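Local coordinates for long form D7clu1 salivary protein (Culex quinquefasciatus, PDB 6V4C) that binds and sequesters adenine nucleotides, ADP and ATP most tightly, so that platelet aggregation is inhibited while the mosquito takes blood, at residues 77-82 and 134-139; 9-14 and 54-59; 91-96 and 116-121. One frame throughout, in Å; residues are numbered along the deposited sequence.

All three contacts lie in the first half of the chain, and they differ in their distance from the bound ADP. Interactions 1 and 2, with centres about 17 Å apart, both reach the nucleotide: 134-139 sends Tyr137 to the adenine, and 9-14 lays Glu9 and Ala12 against it. They also meet each other there, Tyr137 OH packing 3.4 Å from Glu9 N. Interaction 3 lies away from the annotated sites, about 20 Å from interaction 1 and 17 Å from interaction 2 between centres. Hydrophobic side chains still join it to both, Val82 CG1 lying 3.9 Å from Val121 CG1 and Met58 CE 3.6 Å from Leu94 CD1.

Interaction 1: 77-82 and 134-139; sequences KSDNGV and DAIYKK. With ADP (adenosine-5'-diphosphate), chain B; EDO (1,2-ethanediol), chain K.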
loop_
_atom_site.group_PDB
_atom_site.type_symbol
_atom_site.label_atom_id
_atom_site.label_comp_id
_atom_site.label_asym_id
_atom_site.label_seq_id
_atom_site.Cartn_x
_atom_site.Cartn_y
_atom_site.Cartn_z
ATOM N N LYS A 77 -12.989 17.041 -3.230
ATOM C CA LYS A 77 -14.374 17.334 -3.588
ATOM C C LYS A 77 -14.515 17.664 -5.067
ATOM O O LYS A 77 -15.563 17.399 -5.664
ATOM C CB LYS A 77 -14.931 18.466 -2.721
ATOM C CG LYS A 77 -14.473 19.861 -3.125
ATOM N N SER A 78 -13.474 18.222 -5.683
ATOM C CA SER A 78 -13.526 18.516 -7.109
ATOM C C SER A 78 -13.501 17.261 -7.969
ATOM O O SER A 78 -13.704 17.361 -9.184
ATOM C CB SER A 78 -12.371 19.440 -7.505
ATOM O OG SER A 78 -11.123 18.796 -7.333
ATOM N N ASP A 79 -13.270 16.091 -7.374
ATOM C CA ASP A 79 -13.163 14.845 -8.123
ATOM C C ASP A 79 -14.034 13.713 -7.602
ATOM O O ASP A 79 -14.347 12.803 -8.382
ATOM C CB ASP A 79 -11.705 14.362 -8.164
ATOM C CG ASP A 79 -10.824 15.249 -9.018
ATOM O OD1 ASP A 79 -11.206 15.513 -10.177
ATOM O OD2 ASP A 79 -9.760 15.686 -8.530
ATOM N N ASN A 80 -14.438 13.726 -6.329
ATOM C CA ASN A 80 -15.169 12.588 -5.779
ATOM C C ASN A 80 -16.596 12.487 -6.303
ATOM O O ASN A 80 -17.200 11.412 -6.199
ATOM C CB ASN A 80 -15.132 12.592 -4.245
ATOM C CG ASN A 80 -15.637 13.893 -3.640
ATOM O OD1 ASN A 80 -16.520 14.553 -4.191
ATOM N ND2 ASN A 80 -15.077 14.264 -2.496
ATOM N N GLY A 81 -17.141 13.561 -6.869
ATOM C CA GLY A 81 -18.482 13.511 -7.418
ATOM C C GLY A 81 -19.586 13.417 -6.387
ATOM O O GLY A 81 -20.686 12.956 -6.708
ATOM N N VAL A 82 -19.322 13.845 -5.155
ATOM C CA VAL A 82 -20.285 13.792 -4.061
ATOM C C VAL A 82 -20.625 15.221 -3.656
ATOM O O VAL A 82 -19.725 16.054 -3.491
ATOM C CB VAL A 82 -19.732 12.998 -2.862
ATOM C CG1 VAL A 82 -20.751 12.953 -1.732
ATOM C CG2 VAL A 82 -19.338 11.595 -3.287
ATOM N N ASP A 134 -9.225 7.069 -11.338
ATOM C CA ASP A 134 -8.504 7.240 -12.594
ATOM C C ASP A 134 -8.420 8.702 -13.011
ATOM O O ASP A 134 -7.402 9.125 -13.569
ATOM C CB ASP A 134 -9.135 6.377 -13.688
ATOM C CG ASP A 134 -8.880 4.898 -13.471
ATOM O OD1 ASP A 134 -7.916 4.562 -12.743
ATOM O OD2 ASP A 134 -9.637 4.071 -14.021
ATOM N N ALA A 135 -9.470 9.485 -12.752
ATOM C CA ALA A 135 -9.416 10.910 -13.063
ATOM C C ALA A 135 -8.340 11.608 -12.239
ATOM O O ALA A 135 -7.600 12.455 -12.755
ATOM C CB ALA A 135 -10.783 11.552 -12.827
ATOM N N ILE A 136 -8.227 11.251 -10.960
ATOM C CA ILE A 136 -7.197 11.847 -10.112
ATOM C C ILE A 136 -5.804 11.478 -10.611
ATOM O O ILE A 136 -4.910 12.331 -10.685
ATOM C CB ILE A 136 -7.423 11.458 -8.640
ATOM C CG1 ILE A 136 -8.713 12.100 -8.123
ATOM C CG2 ILE A 136 -6.219 11.847 -7.781
ATOM C CD1 ILE A 136 -9.123 11.630 -6.745
ATOM N N TYR A 137 -5.599 10.207 -10.975
ATOM C CA TYR A 137 -4.312 9.790 -11.525
ATOM C C TYR A 137 -3.963 10.597 -12.769
ATOM O O TYR A 137 -2.829 11.065 -12.923
ATOM C CB TYR A 137 -4.328 8.298 -11.859
ATOM C CG TYR A 137 -4.309 7.360 -10.671
ATOM C CD1 TYR A 137 -3.932 7.799 -9.407
ATOM C CD2 TYR A 137 -4.662 6.026 -10.823
ATOM C CE1 TYR A 137 -3.919 6.930 -8.322
ATOM C CE2 TYR A 137 -4.649 5.155 -9.753
ATOM C CZ TYR A 137 -4.279 5.611 -8.505
ATOM O OH TYR A 137 -4.270 4.730 -7.450
ATOM N N LYS A 138 -4.929 10.765 -13.679
ATOM C CA LYS A 138 -4.656 11.484 -14.919
ATOM C C LYS A 138 -4.278 12.932 -14.646
ATOM O O LYS A 138 -3.405 13.491 -15.320
ATOM C CB LYS A 138 -5.867 11.419 -15.850
ATOM C CG LYS A 138 -6.044 10.081 -16.546
ATOM C CD LYS A 138 -7.143 10.159 -17.597
ATOM C CE LYS A 138 -7.501 8.776 -18.125
ATOM N NZ LYS A 138 -6.324 8.074 -18.689
ATOM N N LYS A 139 -4.920 13.555 -13.661
ATOM C CA LYS A 139 -4.648 14.949 -13.350
ATOM C C LYS A 139 -3.450 15.133 -12.429
ATOM O O LYS A 139 -2.989 16.268 -12.268
ATOM C CB LYS A 139 -5.887 15.603 -12.736
ATOM C CG LYS A 139 -7.073 15.670 -13.684
ATOM C CD LYS A 139 -8.097 16.696 -13.230
ATOM C CE LYS A 139 -9.242 16.043 -12.490
ATOM N NZ LYS A 139 -10.241 17.048 -12.022
HETATM P PB ADP B . -10.708 -1.762 -11.819
HETATM O O1B ADP B . -10.947 -1.027 -12.960
HETATM O O2B ADP B . -11.347 -3.022 -11.793
HETATM O O3B ADP B . -11.001 -1.049 -10.686
HETATM P PA ADP B . -8.593 -3.753 -11.929
HETATM O O1A ADP B . -8.154 -4.320 -13.238
HETATM O O2A ADP B . -9.517 -4.632 -11.318
HETATM O O3A ADP B . -9.239 -2.356 -12.050
HETATM O "O5'" ADP B . -7.635 -3.240 -10.860
HETATM C "C5'" ADP B . -8.080 -2.589 -9.691
HETATM C "C4'" ADP B . -7.058 -2.664 -8.580
HETATM O "O4'" ADP B . -6.104 -1.637 -8.677
HETATM C "C3'" ADP B . -7.529 -2.388 -7.171
HETATM O "O3'" ADP B . -8.067 -3.512 -6.557
HETATM C "C2'" ADP B . -6.322 -1.807 -6.439
HETATM O "O2'" ADP B . -5.745 -2.753 -5.644
HETATM C "C1'" ADP B . -5.345 -1.576 -7.544
HETATM N N9 ADP B . -4.695 -0.303 -7.528
HETATM C C8 ADP B . -5.312 0.864 -7.523
HETATM N N7 ADP B . -4.532 1.863 -7.557
HETATM C C5 ADP B . -3.298 1.338 -7.574
HETATM C C6 ADP B . -2.022 1.889 -7.614
HETATM N N6 ADP B . -1.764 3.150 -7.627
HETATM N N1 ADP B . -0.996 1.074 -7.615
HETATM C C2 ADP B . -1.215 -0.203 -7.575
HETATM N N3 ADP B . -2.341 -0.820 -7.558
HETATM C C4 ADP B . -3.376 -0.011 -7.561
HETATM C C1 EDO K . -17.596 10.407 -9.952
HETATM O O1 EDO K . -17.669 9.232 -10.703
HETATM C C2 EDO K . -16.999 11.281 -10.909
HETATM O O2 EDO K . -16.615 12.474 -10.520
#
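Helix 130-139, which carries part of the ADP site, is tied on another side to the short helix 77-80 by a salt bridge between Asp79 and Lys139. Lys139 NZ donates to Asp79 OD1 at 2.6 Å, and OD1 receives it on its syn lone pair, the side of the other carboxylate oxygen. The two side chains come from opposite directions, and the lysine chain bends at chi3 (-99°) to bring its ammonium group round to the acid. Asp79 also has an apolar contact: its CB lies 3.8 Å from Ile136 CG1, which lies beside the backbone N (chi1 -67°). Ile136 is buried and packs further against Pro8 and Leu127. This protein belongs to the PBP/GOBP family, and one residue along the helix Tyr137 serves the nucleotide: its OH donates to ADP N7 at 2.9 Å, with N7 in the plane of the ring at its edge. Arg133 and Lys144 are among the other residues hydrogen-bonded to ADP. On the opposing segment, Asn80 OD1 accepts from Val82 N at 3.0 Å, closing an Asx turn with an N-H...O angle of 163°. Val82 N lies above the plane of the Asn80 side-chain carbonyl. Gly81, inside that turn, has positive phi as the chain leaves the helix.

Interaction 2: 9-14 and 54-59; sequences EEVAFE and EALGMY. With ADP (adenosine-5'-diphosphate), chain B.
The backbones of helix 8-22 and the end of helix 45-55 approach closely, with CA atoms 6.2 Å apart at Glu14 and Ala55 and 6.8 Å apart at Val11 and Leu56. No hydrogen bond joins the two segments, and the contact is made by carbon atoms for the most part. Val11 CG1 meets Leu56 CD2 at 3.7 Å, while Leu56 CD1 stands 4.0 Å from the same methyl, so both tips of the leucine fork address one valine branch. The two side chains cross at about a right angle. Val11 CG1 is placed by chi1 of 178°, trans to the valine's own N. Where helix 45-55 of this PBP/GOBP domain ends, Gly57 takes positive phi in a Schellman motif, and Leu56, just before it, carries its side chain across to Val11. One turn further along helix 8-22, Glu14 folds at chi2 (-64°), and Ala55 CB lies 4.0 Å from both its CB and its OE1. A different side of helix 8-22 belongs to the nucleotide: Ala12 CB is 3.5 Å from ADP C8 and Glu9 CG 3.4 Å from ADP N6. Glu9 OE2 makes a salt bridge to Arg192 and is hydrogen-bonded to Tyr266 OH.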
loop_
_atom_site.group_PDB
_atom_site.type_symbol
_atom_site.label_atom_id
_atom_site.label_comp_id
_atom_site.label_asym_id
_atom_site.label_seq_id
_atom_site.Cartn_x
_atom_site.Cartn_y
_atom_site.Cartn_z
ATOM N N GLU A 9 -3.792 6.145 -4.444
ATOM C CA GLU A 9 -2.769 5.110 -4.312
ATOM C C GLU A 9 -2.599 4.684 -2.859
ATOM O O GLU A 9 -2.461 3.489 -2.566
ATOM C CB GLU A 9 -1.438 5.606 -4.891
ATOM C CG GLU A 9 -0.297 4.578 -4.862
ATOM C CD GLU A 9 0.503 4.596 -3.563
ATOM O OE1 GLU A 9 0.351 5.549 -2.767
ATOM O OE2 GLU A 9 1.291 3.652 -3.344
ATOM N N GLU A 10 -2.585 5.635 -1.958
ATOM C CA GLU A 10 -2.558 5.348 -0.522
ATOM C C GLU A 10 -3.762 4.533 -0.073
ATOM O O GLU A 10 -3.582 3.661 0.569
ATOM C CB GLU A 10 -2.445 6.592 0.289
ATOM C CG GLU A 10 -1.276 7.398 0.012
ATOM C CD GLU A 10 -1.214 8.691 0.752
ATOM O OE1 GLU A 10 -1.854 9.530 0.454
ATOM O OE2 GLU A 10 -0.529 8.761 1.604
ATOM N N VAL A 11 -4.957 4.829 -0.512
ATOM C CA VAL A 11 -6.095 4.018 -0.062
ATOM C C VAL A 11 -6.029 2.646 -0.642
ATOM O O VAL A 11 -6.217 1.804 0.011
ATOM C CB VAL A 11 -7.409 4.709 -0.354
ATOM C CG1 VAL A 11 -8.546 3.875 0.061
ATOM C CG2 VAL A 11 -7.449 6.093 0.153
ATOM N N ALA A 12 -5.654 2.533 -1.908
ATOM C CA ALA A 12 -5.562 1.211 -2.520
ATOM C C ALA A 12 -4.490 0.362 -1.848
ATOM O O ALA A 12 -4.675 -0.846 -1.653
ATOM C CB ALA A 12 -5.299 1.341 -4.020
ATOM N N PHE A 13 -3.363 0.976 -1.481
ATOM C CA PHE A 13 -2.334 0.246 -0.748
ATOM C C PHE A 13 -2.867 -0.274 0.582
ATOM O O PHE A 13 -2.652 -1.441 0.935
ATOM C CB PHE A 13 -1.113 1.136 -0.518
ATOM C CG PHE A 13 0.052 0.416 0.116
ATOM C CD1 PHE A 13 0.171 0.327 1.496
ATOM C CD2 PHE A 13 1.029 -0.172 -0.674
ATOM C CE1 PHE A 13 1.236 -0.336 2.074
ATOM C CE2 PHE A 13 2.099 -0.834 -0.101
ATOM C CZ PHE A 13 2.202 -0.916 1.274
ATOM N N GLU A 14 -3.564 0.576 1.337
ATOM C CA GLU A 14 -4.048 0.159 2.649
ATOM C C GLU A 14 -5.174 -0.862 2.532
ATOM O O GLU A 14 -5.239 -1.811 3.320
ATOM C CB GLU A 14 -4.486 1.373 3.467
ATOM C CG GLU A 14 -3.373 2.387 3.721
ATOM C CD GLU A 14 -2.241 1.836 4.576
ATOM O OE1 GLU A 14 -2.462 0.854 5.319
ATOM O OE2 GLU A 14 -1.124 2.391 4.504
ATOM N N GLU A 54 -9.757 1.742 10.370
ATOM C CA GLU A 54 -8.599 2.295 11.065
ATOM C C GLU A 54 -7.526 2.736 10.075
ATOM O O GLU A 54 -6.961 3.829 10.207
ATOM C CB GLU A 54 -8.043 1.273 12.058
ATOM C CG GLU A 54 -9.033 0.849 13.141
ATOM C CD GLU A 54 -8.431 -0.122 14.145
ATOM O OE1 GLU A 54 -8.433 0.191 15.355
ATOM O OE2 GLU A 54 -7.955 -1.198 13.725
ATOM N N ALA A 55 -7.250 1.908 9.065
ATOM C CA ALA A 55 -6.233 2.256 8.078
ATOM C C ALA A 55 -6.622 3.487 7.268
ATOM O O ALA A 55 -5.749 4.257 6.855
ATOM C CB ALA A 55 -5.972 1.070 7.150
ATOM N N LEU A 56 -7.916 3.694 7.036
ATOM C CA LEU A 56 -8.392 4.850 6.291
ATOM C C LEU A 56 -8.671 6.053 7.184
ATOM O O LEU A 56 -9.175 7.068 6.691
ATOM C CB LEU A 56 -9.639 4.492 5.474
ATOM C CG LEU A 56 -9.485 3.361 4.453
ATOM C CD1 LEU A 56 -10.648 3.354 3.472
ATOM C CD2 LEU A 56 -8.155 3.456 3.730
ATOM N N GLY A 57 -8.358 5.965 8.475
ATOM C CA GLY A 57 -8.569 7.088 9.366
ATOM C C GLY A 57 -10.010 7.351 9.734
ATOM O O GLY A 57 -10.323 8.437 10.227
ATOM N N MET A 58 -10.906 6.388 9.506
ATOM C CA MET A 58 -12.301 6.565 9.889
ATOM C C MET A 58 -12.545 6.260 11.358
ATOM O O MET A 58 -13.518 6.765 11.927
ATOM C CB MET A 58 -13.209 5.662 9.053
ATOM C CG MET A 58 -13.029 5.782 7.555
ATOM S SD MET A 58 -14.210 4.751 6.666
ATOM C CE MET A 58 -15.459 5.954 6.237
ATOM N N TYR A 59 -11.691 5.450 11.982
ATOM C CA TYR A 59 -11.894 4.997 13.350
ATOM C C TYR A 59 -10.578 5.120 14.102
ATOM O O TYR A 59 -9.542 4.653 13.621
ATOM C CB TYR A 59 -12.367 3.538 13.354
ATOM C CG TYR A 59 -12.786 3.012 14.705
ATOM C CD1 TYR A 59 -14.013 3.355 15.255
ATOM C CD2 TYR A 59 -11.961 2.156 15.423
ATOM C CE1 TYR A 59 -14.403 2.872 16.488
ATOM C CE2 TYR A 59 -12.344 1.666 16.657
ATOM C CZ TYR A 59 -13.565 2.027 17.184
ATOM O OH TYR A 59 -13.952 1.545 18.413
HETATM P PB ADP B . -10.708 -1.762 -11.819
HETATM O O1B ADP B . -10.947 -1.027 -12.960
HETATM O O2B ADP B . -11.347 -3.022 -11.793
HETATM O O3B ADP B . -11.001 -1.049 -10.686
HETATM P PA ADP B . -8.593 -3.753 -11.929
HETATM O O1A ADP B . -8.154 -4.320 -13.238
HETATM O O2A ADP B . -9.517 -4.632 -11.318
HETATM O O3A ADP B . -9.239 -2.356 -12.050
HETATM O "O5'" ADP B . -7.635 -3.240 -10.860
HETATM C "C5'" ADP B . -8.080 -2.589 -9.691
HETATM C "C4'" ADP B . -7.058 -2.664 -8.580
HETATM O "O4'" ADP B . -6.104 -1.637 -8.677
HETATM C "C3'" ADP B . -7.529 -2.388 -7.171
HETATM O "O3'" ADP B . -8.067 -3.512 -6.557
HETATM C "C2'" ADP B . -6.322 -1.807 -6.439
HETATM O "O2'" ADP B . -5.745 -2.753 -5.644
HETATM C "C1'" ADP B . -5.345 -1.576 -7.544
HETATM N N9 ADP B . -4.695 -0.303 -7.528
HETATM C C8 ADP B . -5.312 0.864 -7.523
HETATM N N7 ADP B . -4.532 1.863 -7.557
HETATM C C5 ADP B . -3.298 1.338 -7.574
HETATM C C6 ADP B . -2.022 1.889 -7.614
HETATM N N6 ADP B . -1.764 3.150 -7.627
HETATM N N1 ADP B . -0.996 1.074 -7.615
HETATM C C2 ADP B . -1.215 -0.203 -7.575
HETATM N N3 ADP B . -2.341 -0.820 -7.558
HETATM C C4 ADP B . -3.376 -0.011 -7.561
#

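Interaction 3: 91-96 and 116-121; sequences ANELGK and NANKGV
Glu93 reaches out from helix 84-94 to Asn118 and Ala117, with both of its first two torsions near 180°. CG is trans to the backbone N (chi1 -175°) and CD continues the line (chi2 178°), so the carboxylate is carried to the full length of the side chain. The extended chain spans a wide gap: the nearest CA atoms of the two segments, those of Glu93 and Ala117, are 10.3 Å apart. At its end, Glu93 OE2 lies 4.2 Å from Ala117 CB. The carboxylate also meets the side-chain amide of Asn118, their planes 71° apart; the amide is probably turned over in the model, which leaves the pairing of individual atoms doubtful. Within the all-helical PBP/GOBP fold, the contact joins helix 84-94 at the surface to the end of helix 104-117 and the turn that follows it, leading into helix 121-125. In this turn Val121 N bonds to Asn118 O at 3.1 Å, and Gly120 occupies the N-cap position with positive phi. Glu93 also packs on Val114, and Asn118 touches Lys86 and Ile90. Neighbouring Leu94 turns into the buried interior, against Phe111 and Phe64.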
loop_
_atom_site.group_PDB
_atom_site.type_symbol
_atom_site.label_atom_id
_atom_site.label_comp_id
_atom_site.label_asym_id
_atom_site.label_seq_id
_atom_site.Cartn_x
_atom_site.Cartn_y
_atom_site.Cartn_z
ATOM N N ALA A 91 -20.347 11.842 7.102
ATOM C CA ALA A 91 -19.370 12.106 8.154
ATOM C C ALA A 91 -20.037 12.108 9.528
ATOM O O ALA A 91 -19.611 11.389 10.440
ATOM C CB ALA A 91 -18.659 13.433 7.889
ATOM N N ASN A 92 -21.104 12.893 9.684
ATOM C CA ASN A 92 -21.850 12.882 10.938
ATOM C C ASN A 92 -22.614 11.577 11.111
ATOM O O ASN A 92 -22.723 11.058 12.228
ATOM C CB ASN A 92 -22.802 14.076 10.990
ATOM C CG ASN A 92 -22.101 15.391 10.705
ATOM O OD1 ASN A 92 -20.969 15.611 11.138
ATOM N ND2 ASN A 92 -22.769 16.270 9.968
ATOM N N GLU A 93 -23.147 11.030 10.015
ATOM C CA GLU A 93 -23.917 9.791 10.093
ATOM C C GLU A 93 -23.057 8.633 10.587
ATOM O O GLU A 93 -23.530 7.776 11.344
ATOM C CB GLU A 93 -24.523 9.479 8.723
ATOM C CG GLU A 93 -25.444 8.273 8.672
ATOM C CD GLU A 93 -26.044 8.069 7.289
ATOM O OE1 GLU A 93 -25.881 8.963 6.430
ATOM O OE2 GLU A 93 -26.676 7.015 7.059
ATOM N N LEU A 94 -21.787 8.592 10.172
ATOM C CA LEU A 94 -20.878 7.566 10.671
ATOM C C LEU A 94 -20.429 7.851 12.098
ATOM O O LEU A 94 -20.200 6.913 12.871
ATOM C CB LEU A 94 -19.662 7.438 9.751
ATOM C CG LEU A 94 -19.731 6.345 8.689
ATOM C CD1 LEU A 94 -18.709 6.596 7.601
ATOM C CD2 LEU A 94 -19.512 4.977 9.321
ATOM N N GLY A 95 -20.308 9.125 12.464
ATOM C CA GLY A 95 -19.880 9.500 13.797
ATOM C C GLY A 95 -20.968 9.407 14.843
ATOM O O GLY A 95 -20.818 9.933 15.949
ATOM N N LYS A 96 -22.073 8.751 14.502
ATOM C CA LYS A 96 -23.158 8.452 15.427
ATOM C C LYS A 96 -23.307 6.946 15.603
ATOM O O LYS A 96 -24.410 6.421 15.771
ATOM N N ASN A 116 -24.674 0.569 3.320
ATOM C CA ASN A 116 -25.818 0.130 2.531
ATOM C C ASN A 116 -26.847 1.235 2.332
ATOM O O ASN A 116 -27.613 1.184 1.364
ATOM C CB ASN A 116 -26.458 -1.104 3.169
ATOM C CG ASN A 116 -25.516 -2.293 3.209
ATOM O OD1 ASN A 116 -24.343 -2.182 2.854
ATOM N ND2 ASN A 116 -26.025 -3.438 3.650
ATOM N N ALA A 117 -26.883 2.232 3.218
ATOM C CA ALA A 117 -27.802 3.352 3.074
ATOM C C ALA A 117 -27.300 4.408 2.101
ATOM O O ALA A 117 -28.084 5.264 1.680
ATOM C CB ALA A 117 -28.066 3.998 4.435
ATOM N N ASN A 118 -26.016 4.378 1.748
ATOM C CA ASN A 118 -25.425 5.318 0.801
ATOM C C ASN A 118 -24.440 4.551 -0.083
ATOM O O ASN A 118 -23.247 4.830 -0.125
ATOM C CB ASN A 118 -24.716 6.459 1.528
ATOM C CG ASN A 118 -25.578 7.101 2.598
ATOM O OD1 ASN A 118 -25.649 6.615 3.728
ATOM N ND2 ASN A 118 -26.227 8.205 2.252
ATOM N N LYS A 119 -24.957 3.559 -0.806
ATOM C CA LYS A 119 -24.107 2.636 -1.548
ATOM C C LYS A 119 -23.261 3.378 -2.575
ATOM O O LYS A 119 -23.772 4.179 -3.364
ATOM C CB LYS A 119 -24.967 1.575 -2.234
ATOM C CG LYS A 119 -24.448 0.155 -2.069
ATOM N N GLY A 120 -21.952 3.117 -2.547
ATOM C CA GLY A 120 -21.025 3.707 -3.487
ATOM C C GLY A 120 -20.449 5.047 -3.088
ATOM O O GLY A 120 -19.475 5.491 -3.711
ATOM N N VAL A 121 -21.005 5.710 -2.071
ATOM C CA VAL A 121 -20.529 7.045 -1.719
ATOM C C VAL A 121 -19.194 6.974 -0.988
ATOM O O VAL A 121 -18.310 7.813 -1.202
ATOM C CB VAL A 121 -21.595 7.816 -0.920
ATOM C CG1 VAL A 121 -21.137 9.246 -0.676
ATOM C CG2 VAL A 121 -22.923 7.798 -1.658
#